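Long-range contact in rhogap protein (PDB 1F7C), which stimulates GTP hydrolysis by the small GTPases RhoA and Cdc42, this chain being its Rho-GAP (BH) domain: residues A[104-114]-A[148-156]. Residues are numbered along the deposited sequence; the frame is centred on the assembly and turned at random.
Sequences YLRMLPGPLMM and NRQMLHLLM
Leu112 packs against helix 146-164 among Asn148, Met151 and Leu152, and its two branches part: CD2 lies 3.9 Å from CD1 of Leu152, while CD1 rests near CA of Asn148 and CB of Met151. The extended first torsion, with CG opposite the backbone N (chi1 -171°), carries the fork to the helix although the bond leaving its backbone does not aim there. One turn further along the helix from Met151, Leu155 meets Leu105 tip to tip, their CD1 methyls 3.8 Å apart. Met151 reaches the Tyr104 ring at its edge, SD 5.5 Å from the centroid, a Met-aromatic contact; the Tyr104 hydroxyl is hydrogen-bonded to the carbonyl O of Gln32. In this all-helical RhoGAP domain the contact joins the proline-containing loop after helix 94-106 to helix 146-164. That loop ends in a type I turn, Pro111 to Met114, and inside it the carbonyl O of Leu112 accepts a nearly straight hydrogen bond (173°) from ND2 of Asn148, 2.8 Å away; the O lies close to the amide plane, ND2 tilted 20° from the carbonyl plane. A leucine at Asn148 would probably leave this carbonyl without its donor and the turn less firmly held. Unlike the buried leucine and methionine cluster, partly exposed Met114 meets this helix segment only through the Asn148 amide, crossing it at about a right angle, CG 3.4 Å from ND2.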
loop_
_atom_site.group_PDB
_atom_site.type_symbol
_atom_site.label_atom_id
_atom_site.label_comp_id
_atom_site.label_asym_id
_atom_site.label_seq_id
_atom_site.Cartn_x
_atom_site.Cartn_y
_atom_site.Cartn_z
ATOM N N TYR A 104 -2.013 -1.136 10.528
ATOM C CA TYR A 104 -3.194 -0.282 10.433
ATOM C C TYR A 104 -4.033 -0.725 9.238
ATOM O O TYR A 104 -5.261 -0.717 9.296
ATOM C CB TYR A 104 -2.810 1.187 10.234
ATOM C CG TYR A 104 -3.944 2.021 9.659
ATOM C CD1 TYR A 104 -4.959 2.525 10.476
ATOM C CD2 TYR A 104 -4.036 2.249 8.286
ATOM C CE1 TYR A 104 -6.042 3.232 9.940
ATOM C CE2 TYR A 104 -5.117 2.951 7.735
ATOM C CZ TYR A 104 -6.116 3.437 8.569
ATOM O OH TYR A 104 -7.195 4.101 8.023
ATOM N N LEU A 105 -3.359 -1.092 8.151
ATOM C CA LEU A 105 -4.035 -1.534 6.942
ATOM C C LEU A 105 -4.724 -2.886 7.118
ATOM O O LEU A 105 -5.757 -3.148 6.502
ATOM C CB LEU A 105 -3.043 -1.603 5.778
ATOM C CG LEU A 105 -2.612 -0.256 5.196
ATOM C CD1 LEU A 105 -1.524 -0.457 4.152
ATOM C CD2 LEU A 105 -3.822 0.428 4.577
ATOM N N ARG A 106 -4.149 -3.742 7.956
ATOM C CA ARG A 106 -4.725 -5.051 8.211
ATOM C C ARG A 106 -5.854 -4.976 9.251
ATOM O O ARG A 106 -6.597 -5.937 9.442
ATOM C CB ARG A 106 -3.632 -6.019 8.668
ATOM C CG ARG A 106 -2.621 -6.338 7.568
ATOM C CD ARG A 106 -1.912 -7.660 7.826
ATOM N NE ARG A 106 -1.014 -7.597 8.976
ATOM C CZ ARG A 106 0.248 -7.185 8.922
ATOM N NH1 ARG A 106 0.774 -6.799 7.766
ATOM N NH2 ARG A 106 0.983 -7.158 10.027
ATOM N N MET A 107 -5.978 -3.821 9.902
ATOM C CA MET A 107 -7.007 -3.588 10.914
ATOM C C MET A 107 -8.279 -2.972 10.338
ATOM O O MET A 107 -9.241 -2.732 11.067
ATOM C CB MET A 107 -6.486 -2.656 12.005
ATOM C CG MET A 107 -5.618 -3.310 13.051
ATOM S SD MET A 107 -4.965 -2.069 14.181
ATOM C CE MET A 107 -6.474 -1.318 14.822
ATOM N N LEU A 108 -8.281 -2.691 9.042
ATOM C CA LEU A 108 -9.460 -2.107 8.420
ATOM C C LEU A 108 -10.544 -3.167 8.328
ATOM O O LEU A 108 -10.259 -4.334 8.047
ATOM C CB LEU A 108 -9.115 -1.573 7.035
ATOM C CG LEU A 108 -8.151 -0.387 7.066
ATOM C CD1 LEU A 108 -7.739 -0.017 5.654
ATOM C CD2 LEU A 108 -8.816 0.792 7.772
ATOM N N PRO A 109 -11.805 -2.782 8.582
ATOM C CA PRO A 109 -12.904 -3.753 8.511
ATOM C C PRO A 109 -12.822 -4.612 7.255
ATOM O O PRO A 109 -13.136 -5.797 7.276
ATOM C CB PRO A 109 -14.158 -2.874 8.559
ATOM C CG PRO A 109 -13.665 -1.505 8.127
ATOM C CD PRO A 109 -12.319 -1.420 8.790
ATOM N N GLY A 110 -12.385 -4.008 6.160
ATOM C CA GLY A 110 -12.253 -4.754 4.928
ATOM C C GLY A 110 -10.980 -4.346 4.223
ATOM O O GLY A 110 -10.352 -3.367 4.616
ATOM N N PRO A 111 -10.557 -5.085 3.192
ATOM C CA PRO A 111 -9.330 -4.691 2.502
ATOM C C PRO A 111 -9.547 -3.378 1.753
ATOM O O PRO A 111 -10.631 -3.134 1.228
ATOM C CB PRO A 111 -9.072 -5.866 1.562
ATOM C CG PRO A 111 -10.472 -6.370 1.263
ATOM C CD PRO A 111 -11.113 -6.326 2.626
ATOM N N LEU A 112 -8.513 -2.539 1.708
ATOM C CA LEU A 112 -8.595 -1.252 1.024
ATOM C C LEU A 112 -9.085 -1.393 -0.423
ATOM O O LEU A 112 -9.861 -0.571 -0.901
ATOM C CB LEU A 112 -7.227 -0.567 1.046
ATOM C CG LEU A 112 -7.177 0.887 0.560
ATOM C CD1 LEU A 112 -7.958 1.773 1.526
ATOM C CD2 LEU A 112 -5.730 1.360 0.478
ATOM N N MET A 113 -8.633 -2.436 -1.115
ATOM C CA MET A 113 -9.027 -2.681 -2.504
ATOM C C MET A 113 -10.490 -3.118 -2.605
ATOM O O MET A 113 -11.054 -3.146 -3.694
ATOM C CB MET A 113 -8.154 -3.777 -3.119
ATOM C CG MET A 113 -6.660 -3.493 -3.131
ATOM S SD MET A 113 -6.120 -2.495 -4.519
ATOM C CE MET A 113 -6.671 -3.473 -5.863
ATOM N N MET A 114 -11.078 -3.486 -1.466
ATOM C CA MET A 114 -12.478 -3.929 -1.368
ATOM C C MET A 114 -12.833 -5.343 -1.858
ATOM O O MET A 114 -12.597 -5.702 -3.013
ATOM C CB MET A 114 -13.416 -2.927 -2.058
ATOM C CG MET A 114 -13.431 -1.557 -1.407
ATOM S SD MET A 114 -14.789 -0.507 -1.949
ATOM C CE MET A 114 -15.627 -0.245 -0.390
ATOM N N ASN A 148 -11.164 5.173 -0.626
ATOM C CA ASN A 148 -10.270 4.058 -0.915
ATOM C C ASN A 148 -9.279 4.504 -1.966
ATOM O O ASN A 148 -8.079 4.253 -1.846
ATOM C CB ASN A 148 -11.041 2.843 -1.435
ATOM C CG ASN A 148 -12.059 2.321 -0.425
ATOM O OD1 ASN A 148 -12.995 3.026 -0.062
ATOM N ND2 ASN A 148 -11.871 1.087 0.037
ATOM N N ARG A 149 -9.792 5.169 -2.995
ATOM C CA ARG A 149 -8.963 5.663 -4.083
ATOM C C ARG A 149 -7.890 6.623 -3.550
ATOM O O ARG A 149 -6.707 6.508 -3.890
ATOM C CB ARG A 149 -9.840 6.364 -5.134
ATOM C CG ARG A 149 -9.040 7.039 -6.250
ATOM C CD ARG A 149 -9.881 7.567 -7.419
ATOM N NE ARG A 149 -11.051 8.323 -6.980
ATOM C CZ ARG A 149 -12.241 7.774 -6.759
ATOM N NH1 ARG A 149 -12.414 6.470 -6.946
ATOM N NH2 ARG A 149 -13.254 8.518 -6.335
ATOM N N GLN A 150 -8.308 7.548 -2.691
ATOM C CA GLN A 150 -7.399 8.527 -2.128
ATOM C C GLN A 150 -6.265 7.924 -1.322
ATOM O O GLN A 150 -5.111 8.286 -1.521
ATOM C CB GLN A 150 -8.157 9.516 -1.253
ATOM C CG GLN A 150 -8.453 10.839 -1.926
ATOM C CD GLN A 150 -9.102 11.831 -0.972
ATOM O OE1 GLN A 150 -8.658 11.992 0.174
ATOM N NE2 GLN A 150 -10.150 12.508 -1.440
ATOM N N MET A 151 -6.587 7.022 -0.400
ATOM C CA MET A 151 -5.551 6.407 0.406
ATOM C C MET A 151 -4.642 5.562 -0.473
ATOM O O MET A 151 -3.429 5.551 -0.298
ATOM C CB MET A 151 -6.151 5.534 1.495
ATOM C CG MET A 151 -5.116 5.093 2.483
ATOM S SD MET A 151 -5.849 4.503 3.991
ATOM C CE MET A 151 -6.429 6.044 4.676
ATOM N N LEU A 152 -5.247 4.857 -1.420
ATOM C CA LEU A 152 -4.512 4.020 -2.339
ATOM C C LEU A 152 -3.542 4.897 -3.160
ATOM O O LEU A 152 -2.439 4.476 -3.516
ATOM C CB LEU A 152 -5.507 3.313 -3.262
ATOM C CG LEU A 152 -4.992 2.158 -4.109
ATOM C CD1 LEU A 152 -4.487 1.025 -3.201
ATOM C CD2 LEU A 152 -6.118 1.676 -5.009
ATOM N N HIS A 153 -3.968 6.120 -3.453
ATOM C CA HIS A 153 -3.156 7.052 -4.224
ATOM C C HIS A 153 -1.901 7.471 -3.449
ATOM O O HIS A 153 -0.798 7.453 -3.994
ATOM C CB HIS A 153 -3.978 8.292 -4.590
ATOM C CG HIS A 153 -3.283 9.215 -5.538
ATOM N ND1 HIS A 153 -3.803 10.436 -5.907
ATOM C CD2 HIS A 153 -2.115 9.084 -6.213
ATOM C CE1 HIS A 153 -2.987 11.017 -6.768
ATOM N NE2 HIS A 153 -1.956 10.218 -6.971
ATOM N N LEU A 154 -2.080 7.853 -2.187
ATOM C CA LEU A 154 -0.968 8.258 -1.338
ATOM C C LEU A 154 0.022 7.122 -1.195
ATOM O O LEU A 154 1.225 7.337 -1.249
ATOM C CB LEU A 154 -1.450 8.640 0.062
ATOM C CG LEU A 154 -2.327 9.873 0.239
ATOM C CD1 LEU A 154 -2.819 9.943 1.688
ATOM C CD2 LEU A 154 -1.542 11.112 -0.113
ATOM N N LEU A 155 -0.489 5.913 -0.992
ATOM C CA LEU A 155 0.358 4.747 -0.832
ATOM C C LEU A 155 1.182 4.388 -2.057
ATOM O O LEU A 155 2.371 4.135 -1.929
ATOM C CB LEU A 155 -0.475 3.537 -0.424
ATOM C CG LEU A 155 -0.572 3.284 1.079
ATOM C CD1 LEU A 155 -1.588 2.168 1.344
ATOM C CD2 LEU A 155 0.806 2.920 1.620
ATOM N N MET A 156 0.556 4.354 -3.232
ATOM C CA MET A 156 1.277 4.000 -4.452
ATOM C C MET A 156 2.310 5.064 -4.872
ATOM O O MET A 156 3.383 4.743 -5.388
ATOM C CB MET A 156 0.293 3.739 -5.601
ATOM C CG MET A 156 -0.620 2.525 -5.413
ATOM S SD MET A 156 0.268 0.992 -5.048
ATOM C CE MET A 156 -0.011 0.877 -3.308
#